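Long-range contacts in beta-N-acetylhexosaminidase (Akkermansia muciniphila, PDB 6JEB), which hydrolyses terminal non-reducing N-acetylhexosamine units from N-acetyl-beta-D-hexosaminides, including N-glycans and chitobiose: residues 3-8 and 437-442; 9-14 and 84-89; 225-230 and 268-273. All blocks are in the same frame, centred on the assembly; numbering follows the deposited sequence.

Contacts 1 and 2 lie side by side, their centres about 13 Å apart. Contact 3 sits on the other side of the chain's centre, its centre about 53 to 55 Å from theirs. Contact 1 is buried and docks the N-terminal segment on helix 434-452. Contact 2 is partly buried and pairs the next residues with strand 79-86. The two touch: K440 NZ of contact 1 meets E9 OE1 of contact 2 at 2.7 Å in a salt bridge, and Y4 and I6 pack on I84. Their chemistry is carbonyl oxygens, charged groups and aliphatic packing. Contact 3, partly buried in the catalytic domain, is instead held by zinc and cysteine sulfurs.

Contact 1: residues 3-8 and 437-442; sequences QYSIIP and FRRKLA
S5 and K440 bring the two backbones closest, 4.7 Å between their CA atoms. Segment 3-8 is an irregular run ending in a cis peptide bond before P8. Segment 437-442 is helical. R439 and K440 each reach a backbone carbonyl of the run. R439 NH2 bonds Y4 O at 3.0 Å, with the oxygen in the guanidinium plane. The bond is fairly straight, 162° at the hydrogen; a second one, from NH1, is weak. NE2 of the Q3 amide lies over one face of the guanidinium, toward its rim, 3.3 Å from R439 NE. Both are donors, so the two do not hydrogen-bond; the contact is van der Waals, with the planes 30° apart. K440 CG lies near the rim of the opposite face. N436 OD1 also binds R439 NH2. With alanine in place of R439, Y4 O would probably lose its arginine donors and the Q3 amide the flat group beneath its NE2. The K440 chain bends at CG-CD (chi3 -67°), which carries NZ to I6 O at 2.8 Å. NZ also forms salt bridges with E9 and E423, so this buried charge has two acidic partners. I7 crosses the lysine obliquely, its CG1 3.8 Å from K440 CE. I7 CG2 meets the edge of the F437 ring at 4.1 Å, and CD1 touches L441. Y4 and I6 turn from this helix toward helix 55-73 and strand 79-86. The arrangement is a domain junction of a family 20 hexosaminidase: the start of the N-terminal domain is anchored on helix 434-452, which follows the last barrel strand, 392-399.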
# COMPACT_ATOMS: atom_id res chain seq x y z
N GLN A 3 -22.14 17.78 14.89
CA GLN A 3 -21.02 17.75 13.97
C GLN A 3 -21.21 16.61 12.99
O GLN A 3 -22.07 15.74 13.17
CB GLN A 3 -19.70 17.50 14.72
CG GLN A 3 -19.32 18.55 15.73
CD GLN A 3 -18.04 18.19 16.47
OE1 GLN A 3 -16.95 18.60 16.07
NE2 GLN A 3 -18.17 17.42 17.54
N TYR A 4 -20.40 16.61 11.93
CA TYR A 4 -20.29 15.47 11.04
C TYR A 4 -19.23 14.51 11.56
O TYR A 4 -18.36 14.87 12.36
CB TYR A 4 -19.87 15.93 9.64
CG TYR A 4 -20.82 16.88 8.96
CD1 TYR A 4 -22.20 16.75 9.11
CD2 TYR A 4 -20.35 17.91 8.15
CE1 TYR A 4 -23.07 17.62 8.48
CE2 TYR A 4 -21.21 18.78 7.51
CZ TYR A 4 -22.57 18.63 7.68
OH TYR A 4 -23.43 19.50 7.05
N SER A 5 -19.31 13.27 11.09
CA SER A 5 -18.31 12.26 11.42
C SER A 5 -17.67 11.72 10.16
O SER A 5 -17.77 10.52 9.87
CB SER A 5 -18.93 11.14 12.25
OG SER A 5 -19.29 11.63 13.52
N ILE A 6 -17.00 12.58 9.41
CA ILE A 6 -16.37 12.22 8.15
C ILE A 6 -14.90 11.92 8.42
O ILE A 6 -14.19 12.74 9.00
CB ILE A 6 -16.49 13.37 7.13
CG1 ILE A 6 -17.97 13.71 6.85
CG2 ILE A 6 -15.74 13.02 5.84
CD1 ILE A 6 -18.16 15.13 6.35
N ILE A 7 -14.46 10.74 7.99
CA ILE A 7 -13.05 10.37 8.01
C ILE A 7 -12.65 10.10 6.56
O ILE A 7 -13.25 9.25 5.90
CB ILE A 7 -12.76 9.13 8.88
CG1 ILE A 7 -13.19 9.38 10.32
CG2 ILE A 7 -11.26 8.78 8.81
CD1 ILE A 7 -13.22 8.11 11.18
N PRO A 8 -11.62 10.77 6.03
CA PRO A 8 -10.77 11.76 6.71
C PRO A 8 -11.46 13.10 6.96
O PRO A 8 -12.38 13.49 6.22
CB PRO A 8 -9.59 11.95 5.76
CG PRO A 8 -10.02 11.37 4.46
CD PRO A 8 -11.14 10.43 4.68
N PHE A 437 -10.82 12.68 16.03
CA PHE A 437 -10.76 11.42 15.29
C PHE A 437 -11.40 10.29 16.08
O PHE A 437 -12.20 9.51 15.54
CB PHE A 437 -9.30 11.07 14.96
CG PHE A 437 -9.14 9.72 14.32
CD1 PHE A 437 -9.38 9.55 12.95
CD2 PHE A 437 -8.78 8.62 15.08
CE1 PHE A 437 -9.24 8.30 12.36
CE2 PHE A 437 -8.64 7.37 14.50
CZ PHE A 437 -8.87 7.21 13.13
N ARG A 438 -11.07 10.20 17.37
CA ARG A 438 -11.63 9.14 18.22
C ARG A 438 -13.15 9.24 18.30
O ARG A 438 -13.85 8.22 18.26
CB ARG A 438 -11.01 9.23 19.62
CG ARG A 438 -11.37 8.09 20.55
CD ARG A 438 -10.91 8.40 21.96
NE ARG A 438 -11.76 9.40 22.59
CZ ARG A 438 -11.32 10.35 23.41
NH1 ARG A 438 -10.03 10.44 23.69
NH2 ARG A 438 -12.17 11.22 23.94
N ARG A 439 -13.68 10.46 18.39
CA ARG A 439 -15.13 10.65 18.39
C ARG A 439 -15.75 10.09 17.11
O ARG A 439 -16.71 9.32 17.16
CB ARG A 439 -15.45 12.14 18.51
CG ARG A 439 -16.93 12.47 18.29
CD ARG A 439 -17.18 13.98 18.18
NE ARG A 439 -16.60 14.58 16.98
CZ ARG A 439 -17.17 14.56 15.78
NH1 ARG A 439 -18.34 13.95 15.60
NH2 ARG A 439 -16.57 15.15 14.75
N LYS A 440 -15.19 10.47 15.96
CA LYS A 440 -15.76 10.02 14.69
C LYS A 440 -15.63 8.51 14.52
O LYS A 440 -16.55 7.86 14.00
CB LYS A 440 -15.05 10.73 13.54
CG LYS A 440 -15.14 12.24 13.60
CD LYS A 440 -14.52 12.87 12.37
CE LYS A 440 -13.00 12.64 12.32
NZ LYS A 440 -12.39 13.16 11.06
N LEU A 441 -14.49 7.94 14.92
CA LEU A 441 -14.30 6.51 14.73
C LEU A 441 -15.32 5.70 15.52
O LEU A 441 -15.76 4.64 15.06
CB LEU A 441 -12.88 6.12 15.13
CG LEU A 441 -12.61 4.66 14.82
CD1 LEU A 441 -12.43 4.43 13.32
CD2 LEU A 441 -11.43 4.18 15.60
N ALA A 442 -15.71 6.18 16.70
CA ALA A 442 -16.77 5.51 17.44
C ALA A 442 -18.06 5.46 16.62
O ALA A 442 -18.73 4.42 16.59
CB ALA A 442 -17.00 6.23 18.77

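Contact 2: residues 9-14 and 84-89; sequences EPSRTE and ITDKPR
I84 opens segment 84-89 opposite T13, as a non-hydrogen-bonded pair. Its CG2 packs on P10 CB at 3.5 Å, and its CA-H points at R12 O. T85 comes next and forms a hydrogen-bonded pair with R12. T85 N donates to R12 O at 2.9 Å; the return bond from R12 N to T85 O is weak. In one of two conformers of S11, OG lies 2.8 Å from T85 O and bonds to it. In that conformer OG sits between the backbone N and the carbonyl carbon (chi1 52°), which brings it to that oxygen. One water lies 2.7 Å from T85 OG1 and accepts a weak bond from R12 NE. R12 NH2 forms a salt bridge with E14. D86 then takes over from the backbone pairing: its OD1 accepts S11 N at 2.9 Å, from above the carboxylate plane. W426 NE1 is a second donor to OD1. Both carboxylate oxygens also lie against P10. Beyond, K87 leads away to a salt bridge with D37. Strands 12-16 and 79-86 are antiparallel neighbours in the mixed sheet of the N-terminal domain. Strand 39-44 also pairs with 79-86, and helix 55-73 packs on I84.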
# COMPACT_ATOMS: atom_id res chain seq x y z
N GLU A 9 -11.02 13.80 8.00
CA GLU A 9 -11.57 15.11 8.31
C GLU A 9 -11.43 16.03 7.11
O GLU A 9 -10.32 16.17 6.57
CB GLU A 9 -10.84 15.71 9.51
CG GLU A 9 -11.44 17.03 10.00
CD GLU A 9 -12.85 16.87 10.55
OE1 GLU A 9 -13.25 15.74 10.91
OE2 GLU A 9 -13.58 17.89 10.63
N PRO A 10 -12.51 16.69 6.67
CA PRO A 10 -12.39 17.62 5.54
C PRO A 10 -11.52 18.82 5.89
O PRO A 10 -11.39 19.23 7.05
CB PRO A 10 -13.84 18.05 5.29
CG PRO A 10 -14.66 16.90 5.81
CD PRO A 10 -13.91 16.42 7.03
N SER A 11 -10.93 19.40 4.85
CA SER A 11 -10.05 20.55 5.07
C SER A 11 -10.81 21.76 5.60
O SER A 11 -10.23 22.56 6.34
CB SER A 11 -9.27 20.89 3.80
OG SER A 11 -10.13 21.03 2.69
N ARG A 12 -12.08 21.92 5.25
CA ARG A 12 -12.91 23.00 5.81
C ARG A 12 -14.34 22.51 5.94
O ARG A 12 -14.92 22.00 4.97
CB ARG A 12 -12.88 24.28 4.95
CG ARG A 12 -13.78 25.41 5.49
CD ARG A 12 -13.85 26.64 4.56
NE ARG A 12 -15.00 27.51 4.87
CZ ARG A 12 -14.93 28.69 5.48
NH1 ARG A 12 -13.76 29.22 5.84
NH2 ARG A 12 -16.06 29.36 5.72
N THR A 13 -14.90 22.63 7.15
CA THR A 13 -16.32 22.40 7.39
C THR A 13 -16.88 23.64 8.04
O THR A 13 -16.41 24.05 9.11
CB THR A 13 -16.53 21.20 8.32
OG1 THR A 13 -15.89 20.04 7.77
CG2 THR A 13 -18.03 20.91 8.48
N GLU A 14 -17.88 24.25 7.40
CA GLU A 14 -18.59 25.41 7.93
C GLU A 14 -20.01 24.95 8.24
O GLU A 14 -20.83 24.80 7.33
CB GLU A 14 -18.59 26.56 6.92
CG GLU A 14 -19.40 27.78 7.40
CD GLU A 14 -19.53 28.92 6.37
OE1 GLU A 14 -18.94 28.85 5.28
OE2 GLU A 14 -20.24 29.90 6.68
N ILE A 84 -18.91 21.88 3.07
CA ILE A 84 -17.66 21.15 3.18
C ILE A 84 -16.84 21.50 1.94
O ILE A 84 -17.30 21.28 0.82
CB ILE A 84 -17.91 19.64 3.25
CG1 ILE A 84 -18.76 19.28 4.48
CG2 ILE A 84 -16.59 18.88 3.24
CD1 ILE A 84 -19.46 17.93 4.36
N THR A 85 -15.64 22.04 2.14
CA THR A 85 -14.74 22.32 1.03
C THR A 85 -13.47 21.53 1.29
O THR A 85 -12.85 21.69 2.35
CB THR A 85 -14.42 23.82 0.95
OG1 THR A 85 -15.65 24.56 0.98
CG2 THR A 85 -13.67 24.14 -0.34
N ASP A 86 -13.09 20.66 0.36
CA ASP A 86 -12.18 19.59 0.72
C ASP A 86 -11.24 19.26 -0.43
O ASP A 86 -11.65 19.24 -1.60
CB ASP A 86 -13.01 18.35 1.08
CG ASP A 86 -12.29 17.40 2.02
OD1 ASP A 86 -11.20 17.73 2.53
OD2 ASP A 86 -12.86 16.31 2.25
N LYS A 87 -9.98 18.97 -0.08
CA LYS A 87 -8.93 18.63 -1.03
C LYS A 87 -7.85 17.95 -0.22
O LYS A 87 -7.60 18.37 0.92
CB LYS A 87 -8.37 19.92 -1.68
CG LYS A 87 -7.33 19.71 -2.77
CD LYS A 87 -6.75 21.03 -3.25
CE LYS A 87 -5.73 20.82 -4.37
NZ LYS A 87 -4.72 19.76 -4.00
N PRO A 88 -7.20 16.91 -0.73
CA PRO A 88 -6.23 16.16 0.08
C PRO A 88 -4.90 16.88 0.26
O PRO A 88 -4.37 17.53 -0.65
CB PRO A 88 -6.01 14.87 -0.72
CG PRO A 88 -6.31 15.26 -2.13
CD PRO A 88 -7.47 16.23 -2.01
N ARG A 89 -4.33 16.68 1.45
CA ARG A 89 -3.00 17.18 1.75
C ARG A 89 -1.95 16.54 0.85
O ARG A 89 -1.06 17.23 0.33
CB ARG A 89 -2.66 16.92 3.22
CG ARG A 89 -1.28 17.41 3.62
CD ARG A 89 -0.94 17.08 5.06
NE ARG A 89 0.39 17.59 5.41
CZ ARG A 89 1.07 17.24 6.50
NH1 ARG A 89 0.56 16.36 7.37
NH2 ARG A 89 2.27 17.77 6.72
O HOH W 1 -16.49 24.83 3.56

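Contact 3: residues 225-230 and 268-273; sequences VCPQKP and PLCREA. With ZN (zinc ion), chain B.
C226 and C270 bind one zinc ion, making this a metal-bridged contact at a Cys4 site. It lies in the catalytic domain, a TIM barrel, far from the centre of the chain. Segment 225-230 is a loop leading into helix 230-246. Segment 268-273 forms the first residues of helix 268-277. The zinc lies 2.3 Å from C226 SG and 2.4 Å from C270 SG. C206 and C267 complete the site, and C267 and C270 form a CxxC pair. Four thiolates would put much negative charge round the metal, and N-H groups are likely to offset part of it. Q228 supplies two of them. Its backbone N donates to C226 SG at 3.6 Å, within a type I turn from C226 to K229. That turn is closed by K229 N bonding to C226 O. The Q228 side chain bends at chi2 (-41°), and this turns its amide across to the helix. Its CG rests against L269, with CB of that leucine 3.8 Å away. The amide also lies on A273, whose CB is 3.2 Å from Q228 OE1. Q285 of helix 282-299 touches both Q228 and C270. In one of its two conformers K229 crosses L269 at about a right angle, CE against CD1 at 3.8 Å. There NZ goes on to the carbonyl oxygens of E203 and F205, in the chain leading up to C206. K229 is also the N-cap residue of helix 230-246. P227 brings its ring CD to 3.9 Å from C270 SG. The same sulfur accepts Q228 NE2 at 3.4 Å, nearly straight at 173° and in the plane of the amide.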
# COMPACT_ATOMS: atom_id res chain seq x y z
N VAL A 225 18.86 -12.68 -7.51
CA VAL A 225 19.02 -12.97 -8.93
C VAL A 225 20.40 -12.47 -9.39
O VAL A 225 20.94 -11.48 -8.87
CB VAL A 225 17.90 -12.38 -9.80
CG1 VAL A 225 16.59 -13.12 -9.55
CG2 VAL A 225 17.76 -10.87 -9.56
N CYS A 226 20.99 -13.19 -10.34
CA CYS A 226 22.33 -12.85 -10.81
C CYS A 226 22.22 -11.91 -12.00
O CYS A 226 21.72 -12.32 -13.06
CB CYS A 226 23.08 -14.11 -11.21
SG CYS A 226 24.77 -13.73 -11.78
N PRO A 227 22.68 -10.66 -11.90
CA PRO A 227 22.56 -9.73 -13.04
C PRO A 227 23.36 -10.14 -14.25
O PRO A 227 23.17 -9.55 -15.32
CB PRO A 227 23.08 -8.40 -12.47
CG PRO A 227 22.97 -8.53 -10.98
CD PRO A 227 23.23 -9.99 -10.70
N GLN A 228 24.26 -11.12 -14.14
CA GLN A 228 25.08 -11.51 -15.28
C GLN A 228 24.39 -12.50 -16.20
O GLN A 228 24.92 -12.81 -17.27
CB GLN A 228 26.41 -12.11 -14.82
CG GLN A 228 27.04 -11.40 -13.62
CD GLN A 228 26.94 -9.88 -13.69
OE1 GLN A 228 27.00 -9.27 -14.76
NE2 GLN A 228 26.81 -9.26 -12.53
N LYS A 229 23.22 -13.00 -15.83
CA LYS A 229 22.60 -14.08 -16.57
C LYS A 229 21.57 -13.53 -17.55
O LYS A 229 20.64 -12.83 -17.13
CB LYS A 229 21.94 -15.07 -15.61
CG LYS A 229 22.95 -15.65 -14.64
CD LYS A 229 22.60 -17.06 -14.25
CE LYS A 229 23.66 -17.67 -13.36
NZ LYS A 229 23.23 -18.99 -12.80
N PRO A 230 21.71 -13.81 -18.85
CA PRO A 230 20.76 -13.25 -19.82
C PRO A 230 19.34 -13.68 -19.57
O PRO A 230 18.41 -12.92 -19.88
CB PRO A 230 21.28 -13.76 -21.17
CG PRO A 230 22.13 -14.96 -20.83
CD PRO A 230 22.75 -14.64 -19.50
N PRO A 268 31.02 -16.19 -8.86
CA PRO A 268 32.14 -16.09 -9.82
C PRO A 268 31.81 -15.26 -11.04
O PRO A 268 32.72 -14.66 -11.63
CB PRO A 268 32.43 -17.56 -10.18
CG PRO A 268 31.14 -18.27 -9.89
CD PRO A 268 30.55 -17.57 -8.70
N LEU A 269 30.54 -15.21 -11.45
CA LEU A 269 30.16 -14.35 -12.57
C LEU A 269 30.15 -12.89 -12.16
O LEU A 269 30.67 -12.03 -12.87
CB LEU A 269 28.78 -14.75 -13.11
CG LEU A 269 28.65 -16.18 -13.61
CD1 LEU A 269 27.21 -16.42 -14.07
CD2 LEU A 269 29.63 -16.47 -14.73
N CYS A 270 29.54 -12.58 -11.01
CA CYS A 270 29.46 -11.19 -10.57
C CYS A 270 30.84 -10.63 -10.23
O CYS A 270 31.08 -9.43 -10.46
CB CYS A 270 28.51 -11.06 -9.37
SG CYS A 270 26.76 -11.32 -9.79
N ARG A 271 31.74 -11.45 -9.69
CA ARG A 271 33.08 -10.95 -9.39
C ARG A 271 33.76 -10.38 -10.63
O ARG A 271 34.31 -9.28 -10.59
CB ARG A 271 33.94 -12.06 -8.78
CG ARG A 271 33.63 -12.30 -7.33
CD ARG A 271 34.39 -13.48 -6.79
NE ARG A 271 34.30 -13.51 -5.34
CZ ARG A 271 34.91 -14.39 -4.56
NH1 ARG A 271 35.68 -15.33 -5.09
NH2 ARG A 271 34.74 -14.31 -3.25
N GLU A 272 33.73 -11.13 -11.74
CA GLU A 272 34.39 -10.65 -12.95
C GLU A 272 33.60 -9.53 -13.62
O GLU A 272 34.20 -8.65 -14.25
CB GLU A 272 34.64 -11.79 -13.92
CG GLU A 272 35.89 -12.56 -13.64
CD GLU A 272 37.14 -11.69 -13.66
OE1 GLU A 272 37.42 -11.02 -14.67
OE2 GLU A 272 37.85 -11.67 -12.64
N ALA A 273 32.27 -9.56 -13.52
CA ALA A 273 31.50 -8.45 -14.06
C ALA A 273 31.84 -7.15 -13.34
O ALA A 273 31.95 -6.10 -13.98
CB ALA A 273 30.01 -8.74 -13.95
ZN ZN B . 25.97 -13.56 -9.78